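Long-range contact in HmuY protein (Prevotella intermedia, PDB 6R2H), which probably captures heme as a hemophore-like homologue of the Porphyromonas gingivalis protein HmuY: residues K161-N173 with K181-A193. Sequence-based numbering, arbitrary orientation.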
ATOM      1  N   LYS A 161      -9.108  -7.883 -12.243  1.00 41.18           N
ATOM      2  CA  LYS A 161     -10.417  -8.295 -12.732  1.00 43.70           C
ATOM      3  C   LYS A 161     -10.612  -7.888 -14.196  1.00 42.69           C
ATOM      4  O   LYS A 161     -11.364  -8.534 -14.926  1.00 41.62           O
ATOM      5  CB  LYS A 161     -11.521  -7.681 -11.858  1.00 47.02           C
ATOM      6  CG  LYS A 161     -12.936  -8.193 -12.113  1.00 54.28           C
ATOM      7  CD  LYS A 161     -14.027  -7.209 -11.738  1.00 66.32           C
ATOM      8  CE  LYS A 161     -14.186  -6.068 -12.734  1.00 79.43           C
ATOM      9  NZ  LYS A 161     -15.105  -5.006 -12.245  1.00 80.20           N
ATOM     10  N   ASN A 162      -9.945  -6.803 -14.608  1.00 40.26           N
ATOM     11  CA  ASN A 162     -10.098  -6.261 -15.945  1.00 37.74           C
ATOM     12  C   ASN A 162      -9.214  -7.027 -16.927  1.00 38.50           C
ATOM     13  O   ASN A 162      -9.287  -6.783 -18.130  1.00 43.17           O
ATOM     14  CB  ASN A 162      -9.791  -4.762 -15.981  1.00 35.60           C
ATOM     15  CG  ASN A 162      -8.328  -4.450 -15.741  1.00 36.25           C
ATOM     16  OD1 ASN A 162      -7.475  -5.330 -15.821  1.00 34.77           O
ATOM     17  ND2 ASN A 162      -8.012  -3.195 -15.475  1.00 36.11           N
ATOM     18  N   GLY A 163      -8.356  -7.918 -16.418  1.00 35.16           N
ATOM     19  CA  GLY A 163      -7.579  -8.779 -17.293  1.00 34.03           C
ATOM     20  C   GLY A 163      -6.152  -8.283 -17.516  1.00 34.19           C
ATOM     21  O   GLY A 163      -5.354  -8.941 -18.175  1.00 35.40           O
ATOM     22  N   ASN A 164      -5.812  -7.114 -16.980  1.00 36.21           N
ATOM     23  CA  ASN A 164      -4.420  -6.694 -16.989  1.00 37.29           C
ATOM     24  C   ASN A 164      -3.695  -7.384 -15.838  1.00 38.82           C
ATOM     25  O   ASN A 164      -4.318  -7.971 -14.948  1.00 41.65           O
ATOM     26  CB  ASN A 164      -4.258  -5.179 -16.849  1.00 37.07           C
ATOM     27  CG  ASN A 164      -4.930  -4.410 -17.960  1.00 37.28           C
ATOM     28  OD1 ASN A 164      -4.999  -4.892 -19.094  1.00 38.50           O
ATOM     29  ND2 ASN A 164      -5.412  -3.221 -17.640  1.00 36.19           N
ATOM     30  N   ALA A 165      -2.365  -7.312 -15.875  1.00 33.92           N
ATOM     31  CA  ALA A 165      -1.554  -7.971 -14.875  1.00 31.89           C
ATOM     32  C   ALA A 165      -0.242  -7.205 -14.731  1.00 30.54           C
ATOM     33  O   ALA A 165       0.095  -6.385 -15.594  1.00 28.79           O
ATOM     34  CB  ALA A 165      -1.336  -9.411 -15.284  1.00 31.52           C
ATOM     35  N   ALA A 166       0.483  -7.466 -13.633  1.00 28.93           N
ATOM     36  CA  ALA A 166       1.783  -6.837 -13.451  1.00 29.67           C
ATOM     37  C   ALA A 166       2.731  -7.700 -12.621  1.00 29.08           C
ATOM     38  O   ALA A 166       2.312  -8.511 -11.795  1.00 29.97           O
ATOM     39  CB  ALA A 166       1.602  -5.474 -12.833  1.00 30.34           C
ATOM     40  N   LEU A 167       4.027  -7.482 -12.845  1.00 28.98           N
ATOM     41  CA  LEU A 167       5.082  -8.110 -12.069  1.00 28.50           C
ATOM     42  C   LEU A 167       5.954  -6.998 -11.492  1.00 30.18           C
ATOM     43  O   LEU A 167       6.538  -6.210 -12.240  1.00 33.38           O
ATOM     44  CB  LEU A 167       5.897  -9.011 -13.003  1.00 28.55           C
ATOM     45  CG  LEU A 167       5.149 -10.160 -13.683  1.00 27.32           C
ATOM     46  CD1 LEU A 167       5.976 -10.679 -14.846  1.00 28.04           C
ATOM     47  CD2 LEU A 167       4.865 -11.285 -12.693  1.00 26.13           C
ATOM     48  N   ILE A 168       6.026  -6.931 -10.158  1.00 28.65           N
ATOM     49  CA  ILE A 168       6.562  -5.768  -9.465  1.00 30.20           C
ATOM     50  C   ILE A 168       7.691  -6.222  -8.541  1.00 32.44           C
ATOM     51  O   ILE A 168       7.525  -7.171  -7.775  1.00 32.19           O
ATOM     52  CB  ILE A 168       5.441  -5.038  -8.675  1.00 29.25           C
ATOM     53  CG1 ILE A 168       4.256  -4.640  -9.560  1.00 29.77           C
ATOM     54  CG2 ILE A 168       5.964  -3.861  -7.859  1.00 25.70           C
ATOM     55  CD1 ILE A 168       2.989  -4.358  -8.785  1.00 30.52           C
ATOM     56  N   LYS A 169       8.823  -5.511  -8.582  1.00 32.48           N
ATOM     57  CA  LYS A 169       9.886  -5.727  -7.616  1.00 33.95           C
ATOM     58  C   LYS A 169      10.197  -4.397  -6.936  1.00 34.19           C
ATOM     59  O   LYS A 169      10.539  -3.428  -7.611  1.00 35.57           O
ATOM     60  CB  LYS A 169      11.105  -6.329  -8.323  1.00 35.23           C
ATOM     61  CG  LYS A 169      12.383  -6.446  -7.500  1.00 35.42           C
ATOM     62  CD  LYS A 169      13.546  -6.920  -8.339  1.00 34.90           C
ATOM     63  CE  LYS A 169      14.848  -7.018  -7.571  1.00 35.29           C
ATOM     64  NZ  LYS A 169      14.723  -7.999  -6.470  1.00 36.81           N
ATOM     65  N   PHE A 170      10.065  -4.364  -5.603  1.00 33.48           N
ATOM     66  CA  PHE A 170      10.249  -3.153  -4.817  1.00 31.55           C
ATOM     67  C   PHE A 170      11.735  -2.847  -4.633  1.00 33.08           C
ATOM     68  O   PHE A 170      12.548  -3.750  -4.467  1.00 32.14           O
ATOM     69  CB  PHE A 170       9.445  -3.244  -3.518  1.00 28.49           C
ATOM     70  CG  PHE A 170       7.957  -3.190  -3.750  1.00 27.69           C
ATOM     71  CD1 PHE A 170       7.285  -1.973  -3.800  1.00 26.13           C
ATOM     72  CD2 PHE A 170       7.227  -4.355  -3.968  1.00 28.29           C
ATOM     73  CE1 PHE A 170       5.915  -1.920  -4.030  1.00 25.42           C
ATOM     74  CE2 PHE A 170       5.855  -4.308  -4.205  1.00 27.04           C
ATOM     75  CZ  PHE A 170       5.205  -3.087  -4.242  1.00 26.64           C
ATOM     76  N   LYS A 171      12.074  -1.556  -4.675  1.00 37.42           N
ATOM     77  CA  LYS A 171      13.447  -1.091  -4.509  1.00 40.35           C
ATOM     78  C   LYS A 171      13.665  -0.432  -3.141  1.00 38.25           C
ATOM     79  O   LYS A 171      14.538  -0.869  -2.412  1.00 38.24           O
ATOM     80  CB  LYS A 171      13.887  -0.172  -5.656  1.00 43.26           C
ATOM     81  CG  LYS A 171      13.682  -0.698  -7.073  1.00 52.51           C
ATOM     82  CD  LYS A 171      14.804  -1.591  -7.595  1.00 59.88           C
ATOM     83  CE  LYS A 171      14.715  -3.030  -7.117  1.00 66.72           C
ATOM     84  NZ  LYS A 171      16.042  -3.688  -6.998  1.00 71.49           N
ATOM     85  N   ASP A 172      12.896   0.606  -2.784  1.00 39.19           N
ATOM     86  CA  ASP A 172      13.213   1.413  -1.605  1.00 40.14           C
ATOM     87  C   ASP A 172      11.940   1.811  -0.859  1.00 39.09           C
ATOM     88  O   ASP A 172      10.900   2.005  -1.497  1.00 36.77           O
ATOM     89  CB  ASP A 172      13.934   2.721  -1.959  1.00 48.30           C
ATOM     90  CG  ASP A 172      15.133   2.592  -2.878  1.00 59.87           C
ATOM     91  OD1 ASP A 172      16.215   2.240  -2.370  1.00 63.58           O
ATOM     92  OD2 ASP A 172      14.972   2.886  -4.086  1.00 67.43           O
ATOM     93  N   ASN A 173      12.043   1.972   0.479  1.00 34.87           N
ATOM     94  CA  ASN A 173      10.942   2.477   1.292  1.00 32.86           C
ATOM     95  C   ASN A 173      11.338   3.776   1.992  1.00 34.41           C
ATOM     96  O   ASN A 173      10.555   4.336   2.766  1.00 32.47           O
ATOM     97  CB  ASN A 173      10.402   1.438   2.279  1.00 32.44           C
ATOM     98  CG  ASN A 173      11.401   1.056   3.359  1.00 37.30           C
ATOM     99  OD1 ASN A 173      12.600   0.961   3.098  1.00 36.59           O
ATOM    100  ND2 ASN A 173      10.930   0.857   4.585  1.00 36.55           N
ATOM    101  N   LYS A 181       9.933   8.675   4.306  1.00 41.04           N
ATOM    102  CA  LYS A 181       9.283   7.540   3.669  1.00 41.76           C
ATOM    103  C   LYS A 181       9.186   7.731   2.156  1.00 40.78           C
ATOM    104  O   LYS A 181       9.104   8.862   1.673  1.00 41.48           O
ATOM    105  CB  LYS A 181       7.889   7.350   4.265  1.00 42.44           C
ATOM    106  CG  LYS A 181       7.907   7.056   5.754  1.00 45.43           C
ATOM    107  CD  LYS A 181       6.597   7.369   6.454  1.00 50.58           C
ATOM    108  CE  LYS A 181       6.543   6.783   7.848  1.00 51.59           C
ATOM    109  NZ  LYS A 181       7.908   6.505   8.357  1.00 54.10           N
ATOM    110  N   ALA A 182       9.157   6.599   1.431  1.00 39.69           N
ATOM    111  CA  ALA A 182       9.098   6.575  -0.024  1.00 37.25           C
ATOM    112  C   ALA A 182       8.603   5.215  -0.505  1.00 37.54           C
ATOM    113  O   ALA A 182       8.632   4.237   0.233  1.00 37.15           O
ATOM    114  CB  ALA A 182      10.454   6.871  -0.609  1.00 34.55           C
ATOM    115  N   VAL A 183       8.133   5.178  -1.756  1.00 36.57           N
ATOM    116  CA  VAL A 183       7.781   3.944  -2.435  1.00 34.22           C
ATOM    117  C   VAL A 183       8.494   3.993  -3.782  1.00 36.08           C
ATOM    118  O   VAL A 183       8.331   4.958  -4.531  1.00 39.99           O
ATOM    119  CB  VAL A 183       6.251   3.791  -2.599  1.00 34.79           C
ATOM    120  CG1 VAL A 183       5.859   2.734  -3.629  1.00 33.67           C
ATOM    121  CG2 VAL A 183       5.507   3.570  -1.283  1.00 32.55           C
ATOM    122  N   SER A 184       9.312   2.967  -4.054  1.00 35.60           N
ATOM    123  CA  SER A 184      10.072   2.843  -5.288  1.00 35.47           C
ATOM    124  C   SER A 184      10.047   1.386  -5.749  1.00 37.42           C
ATOM    125  O   SER A 184      10.250   0.501  -4.924  1.00 41.17           O
ATOM    126  CB  SER A 184      11.471   3.286  -5.052  1.00 36.77           C
ATOM    127  OG  SER A 184      12.152   3.425  -6.280  1.00 42.38           O
ATOM    128  N   PHE A 185       9.776   1.135  -7.041  1.00 35.14           N
ATOM    129  CA  PHE A 185       9.806  -0.220  -7.579  1.00 34.25           C
ATOM    130  C   PHE A 185      10.019  -0.222  -9.088  1.00 33.65           C
ATOM    131  O   PHE A 185       9.816   0.787  -9.760  1.00 34.88           O
ATOM    132  CB  PHE A 185       8.516  -0.983  -7.264  1.00 36.01           C
ATOM    133  CG  PHE A 185       7.231  -0.310  -7.687  1.00 35.21           C
ATOM    134  CD1 PHE A 185       6.717  -0.489  -8.969  1.00 34.61           C
ATOM    135  CD2 PHE A 185       6.523   0.487  -6.796  1.00 32.28           C
ATOM    136  CE1 PHE A 185       5.526   0.110  -9.360  1.00 33.88           C
ATOM    137  CE2 PHE A 185       5.333   1.085  -7.184  1.00 33.10           C
ATOM    138  CZ  PHE A 185       4.834   0.892  -8.461  1.00 34.10           C
ATOM    139  N   ASP A 186      10.428  -1.383  -9.604  1.00 33.00           N
ATOM    140  CA  ASP A 186      10.437  -1.658 -11.032  1.00 32.18           C
ATOM    141  C   ASP A 186       9.325  -2.650 -11.320  1.00 31.37           C
ATOM    142  O   ASP A 186       8.944  -3.413 -10.429  1.00 30.22           O
ATOM    143  CB  ASP A 186      11.763  -2.263 -11.492  1.00 34.57           C
ATOM    144  CG  ASP A 186      12.963  -1.392 -11.173  1.00 36.94           C
ATOM    145  OD1 ASP A 186      12.828  -0.156 -11.265  1.00 38.79           O
ATOM    146  OD2 ASP A 186      14.011  -1.954 -10.812  1.00 41.19           O
ATOM    147  N   TYR A 187       8.827  -2.630 -12.564  1.00 29.61           N
ATOM    148  CA  TYR A 187       7.680  -3.454 -12.893  1.00 31.22           C
ATOM    149  C   TYR A 187       7.531  -3.686 -14.394  1.00 32.31           C
ATOM    150  O   TYR A 187       8.005  -2.910 -15.216  1.00 32.16           O
ATOM    151  CB  TYR A 187       6.398  -2.803 -12.382  1.00 30.33           C
ATOM    152  CG  TYR A 187       5.997  -1.506 -13.039  1.00 31.28           C
ATOM    153  CD1 TYR A 187       6.569  -0.309 -12.642  1.00 30.69           C
ATOM    154  CD2 TYR A 187       5.002  -1.464 -14.012  1.00 31.49           C
ATOM    155  CE1 TYR A 187       6.175   0.893 -13.201  1.00 30.93           C
ATOM    156  CE2 TYR A 187       4.597  -0.268 -14.584  1.00 31.70           C
ATOM    157  CZ  TYR A 187       5.189   0.916 -14.174  1.00 32.05           C
ATOM    158  OH  TYR A 187       4.817   2.114 -14.719  1.00 32.61           O
ATOM    159  N   LYS A 188       6.818  -4.761 -14.720  1.00 34.14           N
ATOM    160  CA  LYS A 188       6.411  -5.014 -16.082  1.00 36.79           C
ATOM    161  C   LYS A 188       4.893  -5.023 -16.079  1.00 38.06           C
ATOM    162  O   LYS A 188       4.283  -5.634 -15.207  1.00 40.14           O
ATOM    163  CB  LYS A 188       6.938  -6.368 -16.566  1.00 39.18           C
ATOM    164  CG  LYS A 188       8.454  -6.498 -16.646  1.00 42.94           C
ATOM    165  CD  LYS A 188       8.886  -7.825 -17.259  1.00 41.98           C
ATOM    166  CE  LYS A 188      10.383  -8.038 -17.248  1.00 41.50           C
ATOM    167  NZ  LYS A 188      10.750  -9.390 -17.723  1.00 37.64           N
ATOM    168  N   PHE A 189       4.309  -4.339 -17.067  1.00 39.51           N
ATOM    169  CA  PHE A 189       2.867  -4.301 -17.221  1.00 37.47           C
ATOM    170  C   PHE A 189       2.449  -5.246 -18.346  1.00 38.36           C
ATOM    171  O   PHE A 189       3.078  -5.271 -19.401  1.00 45.63           O
ATOM    172  CB  PHE A 189       2.388  -2.865 -17.428  1.00 33.67           C
ATOM    173  CG  PHE A 189       0.889  -2.717 -17.387  1.00 32.48           C
ATOM    174  CD1 PHE A 189       0.209  -2.831 -16.187  1.00 29.86           C
ATOM    175  CD2 PHE A 189       0.160  -2.483 -18.545  1.00 31.40           C
ATOM    176  CE1 PHE A 189      -1.171  -2.702 -16.150  1.00 30.90           C
ATOM    177  CE2 PHE A 189      -1.219  -2.378 -18.508  1.00 31.33           C
ATOM    178  CZ  PHE A 189      -1.878  -2.455 -17.306  1.00 31.56           C
ATOM    179  N   ILE A 190       1.390  -6.029 -18.093  1.00 35.12           N
ATOM    180  CA  ILE A 190       0.915  -7.037 -19.023  1.00 33.00           C
ATOM    181  C   ILE A 190      -0.528  -6.712 -19.387  1.00 37.07           C
ATOM    182  O   ILE A 190      -1.455  -7.049 -18.644  1.00 41.99           O
ATOM    183  CB  ILE A 190       1.056  -8.446 -18.418  1.00 32.21           C
ATOM    184  CG1 ILE A 190       2.479  -8.675 -17.893  1.00 31.77           C
ATOM    185  CG2 ILE A 190       0.608  -9.519 -19.415  1.00 30.01           C
ATOM    186  CD1 ILE A 190       2.731 -10.048 -17.319  1.00 31.34           C
ATOM    187  N   LYS A 191      -0.701  -6.052 -20.542  1.00 39.28           N
ATOM    188  CA  LYS A 191      -2.008  -5.576 -20.954  1.00 42.41           C
ATOM    189  C   LYS A 191      -2.836  -6.745 -21.474  1.00 41.75           C
ATOM    190  O   LYS A 191      -2.332  -7.557 -22.247  1.00 44.58           O
ATOM    191  CB  LYS A 191      -1.862  -4.492 -22.022  1.00 49.22           C
ATOM    192  CG  LYS A 191      -3.198  -4.013 -22.566  1.00 54.44           C
ATOM    193  CD  LYS A 191      -3.297  -2.523 -22.812  1.00 57.28           C
ATOM    194  CE  LYS A 191      -4.741  -2.062 -22.842  1.00 61.02           C
ATOM    195  NZ  LYS A 191      -4.995  -1.115 -23.952  1.00 67.40           N
ATOM    196  N   LYS A 192      -4.102  -6.815 -21.039  1.00 42.12           N
ATOM    197  CA  LYS A 192      -5.031  -7.840 -21.494  1.00 44.11           C
ATOM    198  C   LYS A 192      -5.010  -7.886 -23.020  1.00 44.37           C
ATOM    199  O   LYS A 192      -5.155  -6.842 -23.648  1.00 42.70           O
ATOM    200  CB  LYS A 192      -6.431  -7.502 -20.981  1.00 42.00           C
ATOM    201  CG  LYS A 192      -7.400  -8.673 -20.905  1.00 39.43           C
ATOM    202  CD  LYS A 192      -8.476  -8.603 -21.945  1.00 39.81           C
ATOM    203  CE  LYS A 192      -9.415  -7.437 -21.729  1.00 43.75           C
ATOM    204  NZ  LYS A 192     -10.268  -7.226 -22.925  1.00 48.68           N
ATOM    205  N   ALA A 193      -4.770  -9.071 -23.602  1.00 44.97           N
ATOM    206  CA  ALA A 193      -4.564  -9.136 -25.044  1.00 51.41           C
ATOM    207  C   ALA A 193      -5.904  -9.258 -25.779  1.00 52.48           C
ATOM    208  O   ALA A 193      -6.077  -8.680 -26.842  1.00 55.10           O
ATOM    209  CB  ALA A 193      -3.603 -10.241 -25.415  1.00 54.10           C
TER
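Phe170 and Phe185 lie side by side on the buried face of two antiparallel strands, pointing the same way, with Phe170 CE1 3.7 Å from Phe185 CD2 and the ring planes at 63°. With CG between the backbone N and the carbonyl carbon (chi1 54°), the Phe185 ring turns its CD2 side toward Phe170 and CD1 toward Ile168. The CG2 methyl of Ile168 touches both rings: it lies over one face of Phe170, near the rim, and 3.6 Å from Phe185 CD1, while CG1 packs on Tyr187 CB. Ile71 and Phe73 of strand 71-74 pack on Phe185, Ile71 also on Ile168, while Phe170 meets Phe156 and Trp139. Strands 165-174 and 181-190 form the C-terminal beta hairpin of the HmuY fold, flanked in the large sheet by strands 155-160 and 6-11. Backbone bonds join Ala165 to Ile190, Leu167 to Lys188 and Lys169 to Asp186. Beyond Phe170 a classic beta bulge interrupts the ladder: Lys171 N gives a 2.8 Å bond to Ser184 O from above the carbonyl plane, and Asp172 N reaches the same oxygen only weakly. On the other face Leu167 CD1 touches Ile190 CD1 at 4.1 Å, and the ammonium groups of Lys169 and Lys188 run off to backbone carbonyls of Gly153 and Ile96, among others. Just before the first strand Asn164 OD1 takes Lys192 N in its carbonyl plane (2.9 Å, 178° at the hydrogen), while its ND2 meets the edge of Phe189 at CZ and also hydrogen-bonds a glycerol, probably from the crystallisation liquor. Asn162 OD1 in turn accepts Asn164 N at 2.7 Å, an Asx turn.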